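Local coordinates for protein glucose-6-phosphate isomerase (Chlamydia trachomatis D/UW-3/CX, PDB 6OTU) that catalyses the reversible isomerization of glucose-6-phosphate to fructose-6-phosphate, at residues 124-127 / 128-132; 388-391 / 392-396; 419-422 / 423-426. All coordinates share one frame; numbering follows the deposited sequence.

Interaction 1: 124-127 / 128-132; sequences AAAI and ARHSK
The carbonyl oxygen of I127 is gripped twice by S131: the hydroxyl OG donates to I127 O at 2.8 Å, and the amide S131 N reaches I127 O at 2.9 Å. The two donors come from opposite faces of the carbonyl plane, each tilted about 30° from it. The hydroxyl can do this because OG is folded back beside its own backbone N (chi1 -61°), which turns it down onto the preceding turn. This is the familiar way a helical serine is satisfied, by the carbonyl four residues earlier, and it satisfies a hydroxyl buried on the inner face of helix 122-148. The same spacing recurs in the backbone bonds from A128 N to A124 O, R129 N to A125 O and H130 N to A126 O. Around the S131 bond the buried face meets loops and helix 110-113: I127 lies on W263 and A110, S131 on W263 and T111. The outward side is built differently. The imidazole of H130 lies obliquely beside A126 O, its CG 3.2 Å from that oxygen, and CE1 comes within 4.3 Å of the CB of A126. R129, on the exposed side, sends NH2 to a salt bridge with E133.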
loop_
_atom_site.group_PDB
_atom_site.type_symbol
_atom_site.label_atom_id
_atom_site.label_comp_id
_atom_site.label_asym_id
_atom_site.label_seq_id
_atom_site.Cartn_x
_atom_site.Cartn_y
_atom_site.Cartn_z
ATOM N N ALA A 124 -16.571 18.549 -25.498
ATOM C CA ALA A 124 -17.201 17.606 -24.580
ATOM C C ALA A 124 -18.230 16.742 -25.297
ATOM O O ALA A 124 -18.331 15.536 -25.028
ATOM C CB ALA A 124 -17.841 18.359 -23.414
ATOM N N ALA A 125 -19.005 17.345 -26.205
ATOM C CA ALA A 125 -19.961 16.576 -26.995
ATOM C C ALA A 125 -19.254 15.587 -27.913
ATOM O O ALA A 125 -19.746 14.472 -28.127
ATOM C CB ALA A 125 -20.850 17.511 -27.817
ATOM N N ALA A 126 -18.117 15.983 -28.489
ATOM C CA ALA A 126 -17.401 15.076 -29.382
ATOM C C ALA A 126 -16.887 13.866 -28.620
ATOM O O ALA A 126 -16.994 12.730 -29.100
ATOM C CB ALA A 126 -16.253 15.809 -30.083
ATOM N N ILE A 127 -16.343 14.086 -27.420
ATOM C CA ILE A 127 -15.872 12.969 -26.603
ATOM C C ILE A 127 -17.039 12.069 -26.214
ATOM O O ILE A 127 -16.906 10.840 -26.160
ATOM C CB ILE A 127 -15.125 13.483 -25.354
ATOM C CG1 ILE A 127 -13.831 14.214 -25.738
ATOM C CG2 ILE A 127 -14.885 12.331 -24.353
ATOM C CD1 ILE A 127 -12.680 13.306 -26.132
ATOM N N ALA A 128 -18.193 12.663 -25.919
ATOM C CA ALA A 128 -19.326 11.843 -25.514
ATOM C C ALA A 128 -19.805 10.967 -26.666
ATOM O O ALA A 128 -20.080 9.777 -26.471
ATOM C CB ALA A 128 -20.468 12.714 -24.984
ATOM N N ARG A 129 -19.898 11.519 -27.877
ATOM C CA ARG A 129 -20.407 10.669 -28.939
ATOM C C ARG A 129 -19.369 9.656 -29.389
ATOM O O ARG A 129 -19.732 8.535 -29.753
ATOM C CB ARG A 129 -20.907 11.466 -30.145
ATOM C CG ARG A 129 -21.958 10.619 -30.851
ATOM C CD ARG A 129 -22.204 10.896 -32.314
ATOM N NE ARG A 129 -21.981 12.281 -32.677
ATOM C CZ ARG A 129 -20.943 12.690 -33.387
ATOM N NH1 ARG A 129 -20.826 13.969 -33.686
ATOM N NH2 ARG A 129 -20.030 11.822 -33.803
ATOM N N HIS A 130 -18.085 9.999 -29.334
ATOM C CA HIS A 130 -17.081 9.000 -29.686
ATOM C C HIS A 130 -17.026 7.880 -28.655
ATOM O O HIS A 130 -16.842 6.711 -29.014
ATOM C CB HIS A 130 -15.727 9.665 -29.864
ATOM C CG HIS A 130 -15.665 10.536 -31.073
ATOM N ND1 HIS A 130 -15.027 11.758 -31.081
ATOM C CD2 HIS A 130 -16.197 10.378 -32.306
ATOM C CE1 HIS A 130 -15.157 12.308 -32.274
ATOM N NE2 HIS A 130 -15.862 11.490 -33.036
ATOM N N SER A 131 -17.222 8.210 -27.376
ATOM C CA SER A 131 -17.315 7.169 -26.355
ATOM C C SER A 131 -18.487 6.237 -26.630
ATOM O O SER A 131 -18.361 5.014 -26.496
ATOM C CB SER A 131 -17.447 7.796 -24.961
ATOM O OG SER A 131 -16.310 8.586 -24.654
ATOM N N LYS A 132 -19.633 6.792 -27.024
ATOM C CA LYS A 132 -20.772 5.946 -27.362
ATOM C C LYS A 132 -20.467 5.076 -28.575
ATOM O O LYS A 132 -20.785 3.880 -28.590
ATOM C CB LYS A 132 -22.014 6.800 -27.603
ATOM C CG LYS A 132 -23.230 5.970 -27.913
ATOM C CD LYS A 132 -24.513 6.768 -27.829
ATOM C CE LYS A 132 -25.719 5.832 -27.839
ATOM N NZ LYS A 132 -27.044 6.545 -27.883
#

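Interaction 2: 388-391 / 392-396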
loop_
_atom_site.group_PDB
_atom_site.type_symbol
_atom_site.label_atom_id
_atom_site.label_comp_id
_atom_site.label_asym_id
_atom_site.label_seq_id
_atom_site.Cartn_x
_atom_site.Cartn_y
_atom_site.Cartn_z
ATOM N N PHE A 388 -0.981 -1.649 11.454
ATOM C CA PHE A 388 -0.587 -0.255 11.632
ATOM C C PHE A 388 -1.618 0.568 12.379
ATOM O O PHE A 388 -1.320 1.711 12.738
ATOM C CB PHE A 388 -0.267 0.427 10.288
ATOM C CG PHE A 388 -1.373 0.378 9.280
ATOM C CD1 PHE A 388 -2.413 1.301 9.317
ATOM C CD2 PHE A 388 -1.350 -0.558 8.252
ATOM C CE1 PHE A 388 -3.426 1.269 8.368
ATOM C CE2 PHE A 388 -2.371 -0.602 7.306
ATOM C CZ PHE A 388 -3.412 0.318 7.367
ATOM N N PHE A 389 -2.806 0.022 12.646
ATOM C CA PHE A 389 -3.710 0.723 13.549
ATOM C C PHE A 389 -3.098 0.931 14.930
ATOM O O PHE A 389 -3.476 1.885 15.616
ATOM C CB PHE A 389 -5.040 -0.015 13.657
ATOM C CG PHE A 389 -6.098 0.546 12.752
ATOM C CD1 PHE A 389 -5.742 1.099 11.528
ATOM C CD2 PHE A 389 -7.440 0.526 13.116
ATOM C CE1 PHE A 389 -6.707 1.626 10.687
ATOM C CE2 PHE A 389 -8.410 1.042 12.282
ATOM C CZ PHE A 389 -8.044 1.602 11.065
ATOM N N GLN A 390 -2.144 0.084 15.343
ATOM C CA GLN A 390 -1.363 0.385 16.541
ATOM C C GLN A 390 -0.894 1.840 16.558
ATOM O O GLN A 390 -1.015 2.527 17.579
ATOM C CB GLN A 390 -0.151 -0.544 16.637
ATOM C CG GLN A 390 0.849 -0.115 17.712
ATOM C CD GLN A 390 0.225 -0.080 19.103
ATOM O OE1 GLN A 390 -0.491 -1.003 19.490
ATOM N NE2 GLN A 390 0.489 0.980 19.854
ATOM N N SER A 391 -0.364 2.332 15.425
ATOM C CA SER A 391 0.164 3.699 15.381
ATOM C C SER A 391 -0.945 4.755 15.329
ATOM O O SER A 391 -0.782 5.853 15.876
ATOM C CB SER A 391 1.109 3.862 14.184
ATOM O OG SER A 391 1.786 5.095 14.274
ATOM N N LEU A 392 -2.069 4.455 14.683
ATOM C CA LEU A 392 -3.182 5.399 14.708
ATOM C C LEU A 392 -3.687 5.605 16.133
ATOM O O LEU A 392 -3.960 6.738 16.539
ATOM C CB LEU A 392 -4.304 4.916 13.785
ATOM C CG LEU A 392 -4.234 5.303 12.289
ATOM C CD1 LEU A 392 -2.973 4.880 11.615
ATOM C CD2 LEU A 392 -5.409 4.730 11.520
ATOM N N HIS A 393 -3.764 4.522 16.928
ATOM C CA HIS A 393 -4.296 4.593 18.289
ATOM C C HIS A 393 -3.288 5.152 19.297
ATOM O O HIS A 393 -3.700 5.781 20.278
ATOM C CB HIS A 393 -4.767 3.203 18.767
ATOM C CG HIS A 393 -6.094 2.782 18.209
ATOM N ND1 HIS A 393 -7.264 3.471 18.460
ATOM C CD2 HIS A 393 -6.435 1.749 17.402
ATOM C CE1 HIS A 393 -8.263 2.889 17.821
ATOM N NE2 HIS A 393 -7.786 1.847 17.164
ATOM N N GLN A 394 -1.977 4.940 19.088
ATOM C CA GLN A 394 -0.999 5.203 20.142
ATOM C C GLN A 394 0.331 5.756 19.653
ATOM O O GLN A 394 1.213 5.998 20.482
ATOM C CB GLN A 394 -0.723 3.930 20.968
ATOM C CG GLN A 394 -1.825 3.554 21.951
ATOM C CD GLN A 394 -1.354 2.518 22.953
ATOM O OE1 GLN A 394 -0.611 1.604 22.601
ATOM N NE2 GLN A 394 -1.769 2.663 24.212
ATOM N N GLY A 395 0.515 5.954 18.352
ATOM C CA GLY A 395 1.704 6.612 17.854
ATOM C C GLY A 395 1.657 8.109 18.088
ATOM O O GLY A 395 0.704 8.663 18.628
ATOM N N THR A 396 2.709 8.776 17.637
ATOM C CA THR A 396 2.913 10.187 17.928
ATOM C C THR A 396 2.275 11.130 16.898
ATOM O O THR A 396 2.250 12.339 17.127
ATOM C CB THR A 396 4.427 10.475 18.049
ATOM O OG1 THR A 396 5.099 10.070 16.851
ATOM C CG2 THR A 396 5.038 9.698 19.210
#
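Helix 389-394, with the residue on either side, is bonded along its backbone by i to i+4 bonds of uneven quality: L392 N to F388 O and Q394 N to Q390 O are weak, while H393 N to F389 O (3.0 Å) and G395 N to S391 O (2.8 Å) are sound. On its apolar side, L392 divides its two methyl groups between two rings. CD2 comes to 3.5 Å from CE1 of F389, approaching that ring obliquely, whereas CD1 lies at the edge of the F388 ring, 4.3 Å from its CD1. Each branch thus faces one ring, the F389 contact being the closer; V401 and L437 (helix 422-439) also touch L392, and F403 lies against F389. The polar side is carried by two glutamines one turn apart. Q390 sends CG anti to its backbone N (chi1 169°) and then bends at chi2, which brings its amide forward along the helix to Q394. There NE2 donates to Q394 OE1 at 3.0 Å, with an N-H...O angle of 168°; the acceptor lies in the amide plane of Q390, and the donor meets a lone pair of Q394 OE1, although the two amide planes are turned 63° apart. Each amide also has work elsewhere: Q390 OE1 accepts from G496 N of the second subunit and Q390 NE2 donates to G358 O of that subunit, while Q394 NE2 binds the carbonyls of N447 and R449. The side chain of F389 is about 7 Å from that of H386, a probable active-site residue, and that of Q390 about 8 Å from bound glucose-6-phosphate. The bonds at both ends of the Q390 amide probably set which end is OE1 and which NE2, and the chemistry implies a buried polar chain that joins this helix to the partner subunit close to the substrate pocket.

Interaction 3: 419-422 / 423-426; sequences GSSS and SQKL
S421 and Q424 hold each other in both directions, the reciprocal pair of a capping box at the start of helix 422-439. The hydroxyl of S421, the N-cap, accepts from Q424 N at 3.2 Å, and Q424 OE1 returns the favour by accepting from S421 N at 2.8 Å. For the latter the glutamine chain runs extended beyond CG, its CG passing 3.3 Å from S421 OG on the way back across the first turn. Alongside, the buried K425 curls over the same turn, straight until a bend at chi4 (74°) swings NZ to S420 OG at 2.9 Å. The ammonium group also donates to L417 O and, at 2.7 Å, to a water that is 3.0 Å from S422 OG. Against this close-knit side, Q424 and G419 are exposed, although M511 of the second subunit packs on S420 and Q424. D414 OD1 accepts from S422 N, and D414 OD2 is bonded to S423 OG and weakly to S421 OG. The chemistry implies that two early helix amides, S422 N and Q424 N, are met by side-chain oxygens, while the lysine charge is probably spread over a hydroxyl, a carbonyl and a water.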
loop_
_atom_site.group_PDB
_atom_site.type_symbol
_atom_site.label_atom_id
_atom_site.label_comp_id
_atom_site.label_asym_id
_atom_site.label_seq_id
_atom_site.Cartn_x
_atom_site.Cartn_y
_atom_site.Cartn_z
ATOM N N GLY A 419 -24.940 -15.060 17.288
ATOM C CA GLY A 419 -26.026 -14.139 17.020
ATOM C C GLY A 419 -25.808 -13.152 15.889
ATOM O O GLY A 419 -26.690 -12.317 15.646
ATOM N N SER A 420 -24.675 -13.201 15.183
ATOM C CA SER A 420 -24.500 -12.266 14.078
ATOM C C SER A 420 -23.732 -12.913 12.931
ATOM O O SER A 420 -22.958 -13.859 13.120
ATOM C CB SER A 420 -23.793 -10.983 14.529
ATOM O OG SER A 420 -22.447 -11.242 14.893
ATOM N N SER A 421 -23.970 -12.391 11.732
ATOM C CA SER A 421 -23.209 -12.791 10.567
ATOM C C SER A 421 -21.870 -12.062 10.544
ATOM O O SER A 421 -21.678 -11.032 11.200
ATOM C CB SER A 421 -23.987 -12.488 9.295
ATOM O OG SER A 421 -23.838 -11.121 8.949
ATOM N N SER A 422 -20.941 -12.609 9.756
ATOM C CA SER A 422 -19.623 -12.001 9.609
ATOM C C SER A 422 -19.683 -10.684 8.835
ATOM O O SER A 422 -18.906 -9.770 9.121
ATOM C CB SER A 422 -18.673 -12.990 8.931
ATOM O OG SER A 422 -18.190 -13.949 9.864
ATOM N N SER A 423 -20.588 -10.553 7.861
ATOM C CA SER A 423 -20.818 -9.238 7.271
ATOM C C SER A 423 -21.122 -8.202 8.353
ATOM O O SER A 423 -20.577 -7.088 8.327
ATOM C CB SER A 423 -21.953 -9.298 6.244
ATOM O OG SER A 423 -21.547 -9.977 5.064
ATOM N N GLN A 424 -21.961 -8.564 9.333
ATOM C CA GLN A 424 -22.268 -7.649 10.432
ATOM C C GLN A 424 -21.041 -7.392 11.302
ATOM O O GLN A 424 -20.732 -6.244 11.629
ATOM C CB GLN A 424 -23.428 -8.195 11.272
ATOM C CG GLN A 424 -24.710 -8.377 10.467
ATOM C CD GLN A 424 -25.806 -9.117 11.235
ATOM O OE1 GLN A 424 -25.560 -10.117 11.918
ATOM N NE2 GLN A 424 -27.027 -8.621 11.120
ATOM N N LYS A 425 -20.321 -8.446 11.683
ATOM C CA LYS A 425 -19.096 -8.242 12.451
ATOM C C LYS A 425 -18.117 -7.326 11.715
ATOM O O LYS A 425 -17.497 -6.451 12.327
ATOM C CB LYS A 425 -18.449 -9.591 12.764
ATOM C CG LYS A 425 -19.288 -10.509 13.652
ATOM C CD LYS A 425 -18.560 -11.826 13.889
ATOM C CE LYS A 425 -19.317 -12.725 14.842
ATOM N NZ LYS A 425 -20.498 -13.324 14.183
ATOM N N LEU A 426 -17.998 -7.491 10.395
ATOM C CA LEU A 426 -17.151 -6.621 9.586
ATOM C C LEU A 426 -17.546 -5.149 9.721
ATOM O O LEU A 426 -16.701 -4.287 10.000
ATOM C CB LEU A 426 -17.218 -7.062 8.128
ATOM C CG LEU A 426 -16.376 -6.251 7.159
ATOM C CD1 LEU A 426 -14.905 -6.489 7.457
ATOM C CD2 LEU A 426 -16.733 -6.616 5.711
HETATM O O HOH W 1 -20.162 -14.839 11.994
#

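Overall arrangement
Each contact is local, joining adjoining segments with contacts mostly three to five residues apart, so the three stand in series along the chain and none nests in or crosses another. Interaction 1 comes first, within the long helix 122-148, and lies away from the annotated sites. Interaction 2 follows much later in the short helix 389-394, on the opposite side of the chain's centre, its centre about 47 Å from that of interaction 1. Interaction 3 then marks the passage from the weakly bonded strand about 420-421 into helix 422-439, whose later residues Q433, A436 and L437 meet helix 389-394. Interactions 2 and 3, about 10 Å apart at their nearest atoms, both touch the second subunit.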